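Local atomic coordinates of Ketoacyl_synth_N domain-containing protein (Photorhabdus luminescens subsp. laumondii, PDB entry 6SMO), a protein that probably acts in polyketide chain elongation as a ketosynthase-like subunit of the thiolase superfamily, and holds a polyketide-like chain in a pocket. Residues 256-264 with 289-297. Residues are numbered along the deposited sequence; the frame is centred on the assembly and turned at random.
Sequences NTRNNTLEY and ITSKAFSNK
On the outer face of the C-terminal half of this thiolase-like fold, segment 256-264 packs on segment 289-297 through Leu262, Ala293 and Ile289; the axes of helical segments 256-261 and 289-296 are 9.5 Å apart and cross at -55°. Ala293 lies where the backbones come close: its CB rests 3.7 Å from Leu262 CB, and the small methyl lets Glu263 CA approach Ala293 CA to 5.5 Å. Leu262 points at the other helix with both branches in contact. CD1 meets Ile289 CG1 at 3.6 Å and also touches the carbonyl oxygen of Ile289, while CD2 leans on Thr290 OG1, a hydroxyl engaged by the backbone oxygen of Glu286 in its own helix. In Ile289, CG1 lies between the backbone N and carbonyl carbon (chi1 61°) and the chain continues extended, so that CD1 meets Leu262 CD1 and the aliphatic CD of Arg258, 3.8 Å away, and lies over one face of the guanidinium. That group is steadied at its edge: Arg258 NE donates to Asn259 OD1 in the guanidinium plane (3.1 Å, N-H...O 158°), and both residues touch Ile289. At the other end Lys297, just past helix 286-296, folds back through bends at chi2 and chi4 and places NZ 3.1 Å from Glu263 O in a weak hydrogen bond. Its charge is also near Glu267, in a long, weak ion pair. On the inner side, Leu262 and Thr290 both touch Gln355 of strand 351-356. The arrangement is helix-on-helix packing on a sheet, as in the layered alpha/beta architecture of the thiolase fold.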
ATOM      1  N   ASN C 256      -2.951   6.893  30.217  1.00 52.31           N
ATOM      2  CA  ASN C 256      -3.684   5.969  31.126  1.00 52.70           C
ATOM      3  C   ASN C 256      -3.738   4.572  30.494  1.00 53.42           C
ATOM      4  O   ASN C 256      -3.355   3.603  31.178  1.00 54.35           O
ATOM      5  CB  ASN C 256      -5.081   6.494  31.468  1.00 52.90           C
ATOM      6  CG  ASN C 256      -5.051   7.799  32.238  1.00 52.56           C
ATOM      7  OD1 ASN C 256      -5.688   8.773  31.842  1.00 53.26           O
ATOM      8  ND2 ASN C 256      -4.310   7.833  33.333  1.00 51.84           N
ATOM      9  N   THR C 257      -4.185   4.479  29.237  1.00 53.54           N
ATOM     10  CA  THR C 257      -4.326   3.208  28.472  1.00 53.96           C
ATOM     11  C   THR C 257      -2.944   2.644  28.116  1.00 53.63           C
ATOM     12  O   THR C 257      -2.837   1.410  27.973  1.00 52.80           O
ATOM     13  CB  THR C 257      -5.175   3.407  27.209  1.00 53.99           C
ATOM     14  OG1 THR C 257      -4.601   4.468  26.447  1.00 54.31           O
ATOM     15  CG2 THR C 257      -6.624   3.722  27.517  1.00 54.28           C
ATOM     16  N   ARG C 258      -1.935   3.514  27.977  1.00 53.83           N
ATOM     17  CA  ARG C 258      -0.537   3.161  27.603  1.00 54.08           C
ATOM     18  C   ARG C 258      -0.021   2.040  28.515  1.00 54.78           C
ATOM     19  O   ARG C 258       0.446   1.015  27.980  1.00 53.95           O
ATOM     20  CB  ARG C 258       0.356   4.404  27.697  1.00 54.38           C
ATOM     21  CG  ARG C 258       1.821   4.167  27.356  1.00 54.83           C
ATOM     22  CD  ARG C 258       2.692   5.342  27.760  1.00 55.31           C
ATOM     23  NE  ARG C 258       2.629   5.598  29.195  1.00 55.97           N
ATOM     24  CZ  ARG C 258       3.113   6.676  29.806  1.00 56.73           C
ATOM     25  NH1 ARG C 258       2.993   6.793  31.118  1.00 57.22           N
ATOM     26  NH2 ARG C 258       3.713   7.633  29.118  1.00 57.04           N
ATOM     27  N   ASN C 259      -0.105   2.236  29.835  1.00 56.69           N
ATOM     28  CA  ASN C 259       0.421   1.303  30.869  1.00 58.47           C
ATOM     29  C   ASN C 259      -0.386  -0.002  30.854  1.00 58.22           C
ATOM     30  O   ASN C 259       0.216  -1.066  31.104  1.00 58.93           O
ATOM     31  CB  ASN C 259       0.418   1.942  32.260  1.00 60.26           C
ATOM     32  CG  ASN C 259       1.451   3.039  32.417  1.00 61.12           C
ATOM     33  OD1 ASN C 259       1.909   3.618  31.434  1.00 61.73           O
ATOM     34  ND2 ASN C 259       1.822   3.337  33.652  1.00 62.00           N
ATOM     35  N   ASN C 260      -1.693   0.078  30.577  1.00 57.54           N
ATOM     36  CA  ASN C 260      -2.609  -1.091  30.493  1.00 56.89           C
ATOM     37  C   ASN C 260      -2.261  -1.936  29.259  1.00 55.77           C
ATOM     38  O   ASN C 260      -2.403  -3.170  29.339  1.00 56.08           O
ATOM     39  CB  ASN C 260      -4.080  -0.662  30.463  1.00 57.41           C
ATOM     40  CG  ASN C 260      -4.523   0.042  31.728  1.00 58.02           C
ATOM     41  OD1 ASN C 260      -5.058   1.147  31.673  1.00 58.30           O
ATOM     42  ND2 ASN C 260      -4.307  -0.586  32.872  1.00 58.92           N
ATOM     43  N   THR C 261      -1.826  -1.295  28.167  1.00 54.15           N
ATOM     44  CA  THR C 261      -1.499  -1.948  26.868  1.00 52.93           C
ATOM     45  C   THR C 261      -0.213  -2.775  27.000  1.00 52.88           C
ATOM     46  O   THR C 261      -0.118  -3.814  26.317  1.00 52.78           O
ATOM     47  CB  THR C 261      -1.376  -0.920  25.735  1.00 51.74           C
ATOM     48  OG1 THR C 261      -2.459   0.004  25.837  1.00 51.65           O
ATOM     49  CG2 THR C 261      -1.388  -1.554  24.361  1.00 50.41           C
ATOM     50  N   LEU C 262       0.734  -2.336  27.836  1.00 53.29           N
ATOM     51  CA  LEU C 262       2.049  -3.006  28.044  1.00 53.46           C
ATOM     52  C   LEU C 262       1.852  -4.385  28.692  1.00 53.51           C
ATOM     53  O   LEU C 262       2.745  -5.238  28.520  1.00 52.83           O
ATOM     54  CB  LEU C 262       2.946  -2.118  28.913  1.00 53.85           C
ATOM     55  CG  LEU C 262       3.485  -0.858  28.236  1.00 54.11           C
ATOM     56  CD1 LEU C 262       4.045   0.112  29.265  1.00 54.72           C
ATOM     57  CD2 LEU C 262       4.547  -1.203  27.203  1.00 54.24           C
ATOM     58  N   GLU C 263       0.740  -4.595  29.407  1.00 54.40           N
ATOM     59  CA  GLU C 263       0.408  -5.879  30.086  1.00 55.15           C
ATOM     60  C   GLU C 263       0.113  -6.972  29.049  1.00 54.43           C
ATOM     61  O   GLU C 263       0.262  -8.158  29.399  1.00 53.74           O
ATOM     62  CB  GLU C 263      -0.778  -5.703  31.037  1.00 56.43           C
ATOM     63  CG  GLU C 263      -0.450  -4.876  32.267  1.00 57.54           C
ATOM     64  CD  GLU C 263      -1.499  -4.914  33.365  1.00 58.89           C
ATOM     65  OE1 GLU C 263      -2.614  -5.412  33.104  1.00 59.83           O
ATOM     66  OE2 GLU C 263      -1.196  -4.448  34.482  1.00 60.17           O
ATOM     67  N   TYR C 264      -0.296  -6.596  27.831  1.00 53.65           N
ATOM     68  CA  TYR C 264      -0.540  -7.532  26.701  1.00 53.87           C
ATOM     69  C   TYR C 264       0.799  -8.050  26.157  1.00 52.54           C
ATOM     70  O   TYR C 264       0.827  -9.186  25.643  1.00 52.98           O
ATOM     71  CB  TYR C 264      -1.383  -6.872  25.606  1.00 54.26           C
ATOM     72  CG  TYR C 264      -2.847  -6.747  25.942  1.00 56.12           C
ATOM     73  CD1 TYR C 264      -3.732  -7.781  25.679  1.00 56.88           C
ATOM     74  CD2 TYR C 264      -3.352  -5.598  26.531  1.00 56.91           C
ATOM     75  CE1 TYR C 264      -5.079  -7.677  25.986  1.00 57.96           C
ATOM     76  CE2 TYR C 264      -4.695  -5.477  26.845  1.00 58.12           C
ATOM     77  CZ  TYR C 264      -5.563  -6.520  26.572  1.00 58.40           C
ATOM     78  OH  TYR C 264      -6.889  -6.410  26.879  1.00 59.59           O
ATOM     79  N   ILE C 289       7.971   2.268  32.659  1.00 52.06           N
ATOM     80  CA  ILE C 289       6.539   1.879  32.463  1.00 52.00           C
ATOM     81  C   ILE C 289       6.434   0.389  32.105  1.00 52.17           C
ATOM     82  O   ILE C 289       5.469  -0.248  32.570  1.00 52.97           O
ATOM     83  CB  ILE C 289       5.832   2.780  31.424  1.00 50.99           C
ATOM     84  CG1 ILE C 289       6.472   2.707  30.033  1.00 50.23           C
ATOM     85  CG2 ILE C 289       5.749   4.210  31.939  1.00 51.00           C
ATOM     86  CD1 ILE C 289       5.693   3.428  28.954  1.00 49.80           C
ATOM     87  N   THR C 290       7.376  -0.148  31.319  1.00 52.38           N
ATOM     88  CA  THR C 290       7.359  -1.558  30.836  1.00 53.10           C
ATOM     89  C   THR C 290       7.724  -2.504  31.988  1.00 54.15           C
ATOM     90  O   THR C 290       7.077  -3.566  32.097  1.00 54.76           O
ATOM     91  CB  THR C 290       8.285  -1.761  29.630  1.00 52.80           C
ATOM     92  OG1 THR C 290       8.119  -0.664  28.731  1.00 52.01           O
ATOM     93  CG2 THR C 290       8.008  -3.056  28.897  1.00 52.61           C
ATOM     94  N   SER C 291       8.720  -2.138  32.804  1.00 55.05           N
ATOM     95  CA  SER C 291       9.191  -2.918  33.981  1.00 55.96           C
ATOM     96  C   SER C 291       8.090  -2.987  35.046  1.00 56.11           C
ATOM     97  O   SER C 291       7.992  -4.031  35.722  1.00 56.69           O
ATOM     98  CB  SER C 291      10.459  -2.336  34.551  1.00 57.24           C
ATOM     99  OG  SER C 291      11.504  -2.361  33.589  1.00 57.99           O
ATOM    100  N   LYS C 292       7.300  -1.917  35.188  1.00 55.80           N
ATOM    101  CA  LYS C 292       6.178  -1.818  36.161  1.00 56.08           C
ATOM    102  C   LYS C 292       5.046  -2.756  35.723  1.00 55.41           C
ATOM    103  O   LYS C 292       4.414  -3.367  36.605  1.00 55.10           O
ATOM    104  CB  LYS C 292       5.694  -0.368  36.282  1.00 56.50           C
ATOM    105  CG  LYS C 292       4.963  -0.033  37.576  1.00 57.24           C
ATOM    106  CD  LYS C 292       3.462  -0.223  37.507  1.00 57.79           C
ATOM    107  CE  LYS C 292       2.767   0.142  38.801  1.00 59.08           C
ATOM    108  NZ  LYS C 292       1.332  -0.226  38.774  1.00 59.63           N
ATOM    109  N   ALA C 293       4.808  -2.863  34.410  1.00 54.84           N
ATOM    110  CA  ALA C 293       3.800  -3.761  33.797  1.00 54.88           C
ATOM    111  C   ALA C 293       4.194  -5.225  34.035  1.00 55.57           C
ATOM    112  O   ALA C 293       3.284  -6.047  34.266  1.00 55.36           O
ATOM    113  CB  ALA C 293       3.655  -3.456  32.326  1.00 54.53           C
ATOM    114  N   PHE C 294       5.494  -5.534  33.978  1.00 56.07           N
ATOM    115  CA  PHE C 294       6.061  -6.886  34.233  1.00 56.48           C
ATOM    116  C   PHE C 294       5.983  -7.208  35.731  1.00 57.26           C
ATOM    117  O   PHE C 294       5.731  -8.380  36.074  1.00 56.91           O
ATOM    118  CB  PHE C 294       7.505  -6.987  33.732  1.00 56.29           C
ATOM    119  CG  PHE C 294       7.684  -6.929  32.233  1.00 55.77           C
ATOM    120  CD1 PHE C 294       6.749  -7.485  31.373  1.00 55.11           C
ATOM    121  CD2 PHE C 294       8.815  -6.343  31.683  1.00 55.70           C
ATOM    122  CE1 PHE C 294       6.928  -7.433  29.998  1.00 54.67           C
ATOM    123  CE2 PHE C 294       8.994  -6.297  30.308  1.00 55.14           C
ATOM    124  CZ  PHE C 294       8.050  -6.840  29.469  1.00 54.62           C
ATOM    125  N   SER C 295       6.201  -6.202  36.586  1.00 57.57           N
ATOM    126  CA  SER C 295       6.130  -6.308  38.069  1.00 58.20           C
ATOM    127  C   SER C 295       4.715  -6.723  38.496  1.00 58.98           C
ATOM    128  O   SER C 295       4.598  -7.533  39.436  1.00 58.60           O
ATOM    129  CB  SER C 295       6.549  -5.017  38.725  1.00 58.39           C
ATOM    130  OG  SER C 295       6.681  -5.181  40.129  1.00 58.77           O
ATOM    131  N   ASN C 296       3.689  -6.193  37.819  1.00 59.63           N
ATOM    132  CA  ASN C 296       2.252  -6.478  38.085  1.00 61.07           C
ATOM    133  C   ASN C 296       1.935  -7.935  37.721  1.00 62.89           C
ATOM    134  O   ASN C 296       1.174  -8.574  38.476  1.00 62.93           O
ATOM    135  CB  ASN C 296       1.329  -5.522  37.323  1.00 59.98           C
ATOM    136  CG  ASN C 296       1.452  -4.082  37.772  1.00 59.64           C
ATOM    137  OD1 ASN C 296       1.716  -3.805  38.940  1.00 59.66           O
ATOM    138  ND2 ASN C 296       1.254  -3.153  36.850  1.00 58.20           N
ATOM    139  N   LYS C 297       2.500  -8.434  36.615  1.00 65.65           N
ATOM    140  CA  LYS C 297       2.223  -9.785  36.050  1.00 67.39           C
ATOM    141  C   LYS C 297       3.245 -10.811  36.562  1.00 68.98           C
ATOM    142  O   LYS C 297       3.188 -11.968  36.095  1.00 68.65           O
ATOM    143  CB  LYS C 297       2.233  -9.727  34.517  1.00 68.21           C
ATOM    144  CG  LYS C 297       1.026  -9.048  33.884  1.00 69.28           C
ATOM    145  CD  LYS C 297      -0.238  -9.882  33.944  1.00 70.61           C
ATOM    146  CE  LYS C 297      -1.427  -9.214  33.285  1.00 71.38           C
ATOM    147  NZ  LYS C 297      -1.353  -9.295  31.807  1.00 71.46           N
TER